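Side-chain contact in TPR repeat-containing protein (Cytophaga hutchinsonii, PDB 3U4T), which is of unknown function but, as a tetratricopeptide-repeat protein, probably serves as a helical scaffold for binding other proteins: residues Phe26-Leu29 / Glu30-Tyr34. The protein carries 1 engineered substitution. Sequence-based numbering, arbitrary orientation.
Sequences FNKL and EAKKY
Leu-29 and Tyr-34 meet where the helix 19-31 ends, their side chains running alongside each other in a common direction. CG of Leu-29 stands 4.1 Å from CB of Tyr-34 and approaches the tyrosine ring obliquely. Beside this apolar contact the backbone closes a Schellman motif: Tyr-34 N donates to Leu-29 O over 2.9 Å, with an N-H...O angle of 160°, while Lys-33 N reaches Glu-30 O, also at 2.9 Å. Lys-33, the C-prime residue, adopts the positive phi (51°) of the motif. With chi1 at 60°, CG of Lys-32 folds back over the helix end, 3.2 Å from Lys-28 O and 3.3 Å from Leu-29 O. One turn earlier the helix is still regular, Glu-30 N bonding to Phe-26 O at 2.9 Å. The extended chain of Glu-30 carries its carboxylate to a salt bridge with Arg-43, and Asn-27 ND2 bonds back to Ile-23 O. Phe-26 and Tyr-34 both touch Phe-7 of helix 6-14, and Phe-26 packs on helix 40-49 as well, joined there by Asn-27; the last turns of helix 19-31 thus lie between helices 6-14 and 40-49 of the tetratricopeptide-repeat array, with Ile-39 touching Leu-29 from the following loop.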
ATOM      1  N   PHE A  26       0.295  16.324  27.803  1.00 54.23           N
ATOM      2  CA  PHE A  26      -0.948  16.874  27.286  1.00 46.77           C
ATOM      3  C   PHE A  26      -2.051  16.660  28.318  1.00 49.44           C
ATOM      4  O   PHE A  26      -2.893  17.534  28.514  1.00 56.11           O
ATOM      5  CB  PHE A  26      -1.340  16.203  25.956  1.00 45.98           C
ATOM      6  CG  PHE A  26      -0.560  16.697  24.751  1.00 38.14           C
ATOM      7  CD1 PHE A  26      -0.396  18.058  24.519  1.00 41.14           C
ATOM      8  CD2 PHE A  26      -0.032  15.795  23.829  1.00 40.05           C
ATOM      9  CE1 PHE A  26       0.276  18.508  23.392  1.00 42.83           C
ATOM     10  CE2 PHE A  26       0.642  16.236  22.699  1.00 35.78           C
ATOM     11  CZ  PHE A  26       0.795  17.593  22.481  1.00 31.50           C
ATOM     12  N   ASN A  27      -2.029  15.499  28.977  1.00 58.80           N
ATOM     13  CA  ASN A  27      -3.030  15.137  29.986  1.00 69.88           C
ATOM     14  C   ASN A  27      -3.023  16.048  31.217  1.00 68.08           C
ATOM     15  O   ASN A  27      -4.068  16.287  31.832  1.00 64.87           O
ATOM     16  CB  ASN A  27      -2.828  13.681  30.421  1.00 73.27           C
ATOM     17  CG  ASN A  27      -3.614  12.693  29.566  1.00 72.99           C
ATOM     18  OD1 ASN A  27      -4.818  12.506  29.756  1.00 83.09           O
ATOM     19  ND2 ASN A  27      -2.933  12.057  28.621  1.00 63.36           N
ATOM     20  N   LYS A  28      -1.849  16.545  31.589  1.00 63.14           N
ATOM     21  CA  LYS A  28      -1.763  17.437  32.735  1.00 80.18           C
ATOM     22  C   LYS A  28      -2.177  18.810  32.228  1.00 81.21           C
ATOM     23  O   LYS A  28      -2.917  19.543  32.892  1.00 80.70           O
ATOM     24  CB  LYS A  28      -0.337  17.481  33.284  1.00 89.08           C
ATOM     25  CG  LYS A  28      -0.190  18.376  34.507  1.00 98.93           C
ATOM     26  CD  LYS A  28       1.084  18.075  35.276  1.00102.22           C
ATOM     27  CE  LYS A  28       1.130  18.856  36.581  1.00 99.66           C
ATOM     28  NZ  LYS A  28       1.753  18.060  37.674  1.00 97.12           N
ATOM     29  N   LEU A  29      -1.704  19.129  31.027  1.00 74.59           N
ATOM     30  CA  LEU A  29      -2.009  20.389  30.368  1.00 68.58           C
ATOM     31  C   LEU A  29      -3.524  20.610  30.333  1.00 64.12           C
ATOM     32  O   LEU A  29      -3.998  21.730  30.537  1.00 75.01           O
ATOM     33  CB  LEU A  29      -1.443  20.365  28.948  1.00 58.62           C
ATOM     34  CG  LEU A  29      -0.458  21.469  28.560  1.00 67.70           C
ATOM     35  CD1 LEU A  29       0.576  21.680  29.654  1.00 71.39           C
ATOM     36  CD2 LEU A  29       0.211  21.092  27.255  1.00 67.38           C
ATOM     37  N   GLU A  30      -4.281  19.544  30.075  1.00 60.69           N
ATOM     38  CA  GLU A  30      -5.738  19.645  30.039  1.00 72.38           C
ATOM     39  C   GLU A  30      -6.308  19.758  31.456  1.00 91.75           C
ATOM     40  O   GLU A  30      -7.260  20.506  31.692  1.00 99.93           O
ATOM     41  CB  GLU A  30      -6.350  18.428  29.320  1.00 54.41           C
ATOM     42  CG  GLU A  30      -7.839  18.209  29.628  1.00 53.46           C
ATOM     43  CD  GLU A  30      -8.504  17.170  28.742  1.00 58.84           C
ATOM     44  OE1 GLU A  30      -7.887  16.119  28.456  1.00 41.46           O
ATOM     45  OE2 GLU A  30      -9.660  17.407  28.342  1.00 65.39           O
ATOM     46  N   ALA A  31      -5.717  19.016  32.392  1.00 92.18           N
ATOM     47  CA  ALA A  31      -6.157  19.013  33.786  1.00 86.96           C
ATOM     48  C   ALA A  31      -5.979  20.370  34.455  1.00 83.34           C
ATOM     49  O   ALA A  31      -6.662  20.678  35.436  1.00 81.97           O
ATOM     50  CB  ALA A  31      -5.403  17.937  34.566  1.00 74.69           C
ATOM     51  N   LYS A  32      -5.052  21.169  33.929  1.00 78.61           N
ATOM     52  CA  LYS A  32      -4.792  22.503  34.461  1.00 85.55           C
ATOM     53  C   LYS A  32      -5.402  23.535  33.511  1.00 81.10           C
ATOM     54  O   LYS A  32      -5.038  24.713  33.502  1.00 83.79           O
ATOM     55  CB  LYS A  32      -3.286  22.737  34.636  1.00 94.57           C
ATOM     56  CG  LYS A  32      -2.462  22.637  33.368  1.00101.76           C
ATOM     57  CD  LYS A  32      -0.959  22.693  33.662  1.00101.79           C
ATOM     58  CE  LYS A  32      -0.543  24.018  34.291  1.00106.35           C
ATOM     59  NZ  LYS A  32       0.934  24.146  34.432  1.00105.84           N
ATOM     60  N   LYS A  33      -6.339  23.043  32.706  1.00 78.93           N
ATOM     61  CA  LYS A  33      -7.109  23.821  31.741  1.00 68.20           C
ATOM     62  C   LYS A  33      -6.373  24.725  30.755  1.00 54.95           C
ATOM     63  O   LYS A  33      -6.723  25.889  30.613  1.00 52.15           O
ATOM     64  CB  LYS A  33      -8.171  24.643  32.490  1.00 66.62           C
ATOM     65  CG  LYS A  33      -9.240  23.797  33.207  1.00 75.48           C
ATOM     66  CD  LYS A  33      -8.647  22.948  34.335  1.00 81.26           C
ATOM     67  CE  LYS A  33      -9.630  21.912  34.875  1.00 81.28           C
ATOM     68  NZ  LYS A  33     -10.839  22.524  35.488  1.00 87.05           N
ATOM     69  N   TYR A  34      -5.370  24.204  30.059  1.00 45.76           N
ATOM     70  CA  TYR A  34      -4.665  25.040  29.089  1.00 53.31           C
ATOM     71  C   TYR A  34      -5.664  25.393  27.984  1.00 61.33           C
ATOM     72  O   TYR A  34      -6.204  24.505  27.317  1.00 60.10           O
ATOM     73  CB  TYR A  34      -3.476  24.293  28.489  1.00 46.52           C
ATOM     74  CG  TYR A  34      -2.481  25.185  27.771  1.00 65.93           C
ATOM     75  CD1 TYR A  34      -1.840  26.227  28.444  1.00 80.15           C
ATOM     76  CD2 TYR A  34      -2.149  24.967  26.427  1.00 66.71           C
ATOM     77  CE1 TYR A  34      -0.891  27.027  27.805  1.00 86.11           C
ATOM     78  CE2 TYR A  34      -1.195  25.768  25.777  1.00 62.23           C
ATOM     79  CZ  TYR A  34      -0.573  26.792  26.476  1.00 82.20           C
ATOM     80  OH  TYR A  34       0.378  27.575  25.859  1.00 93.64           O
TER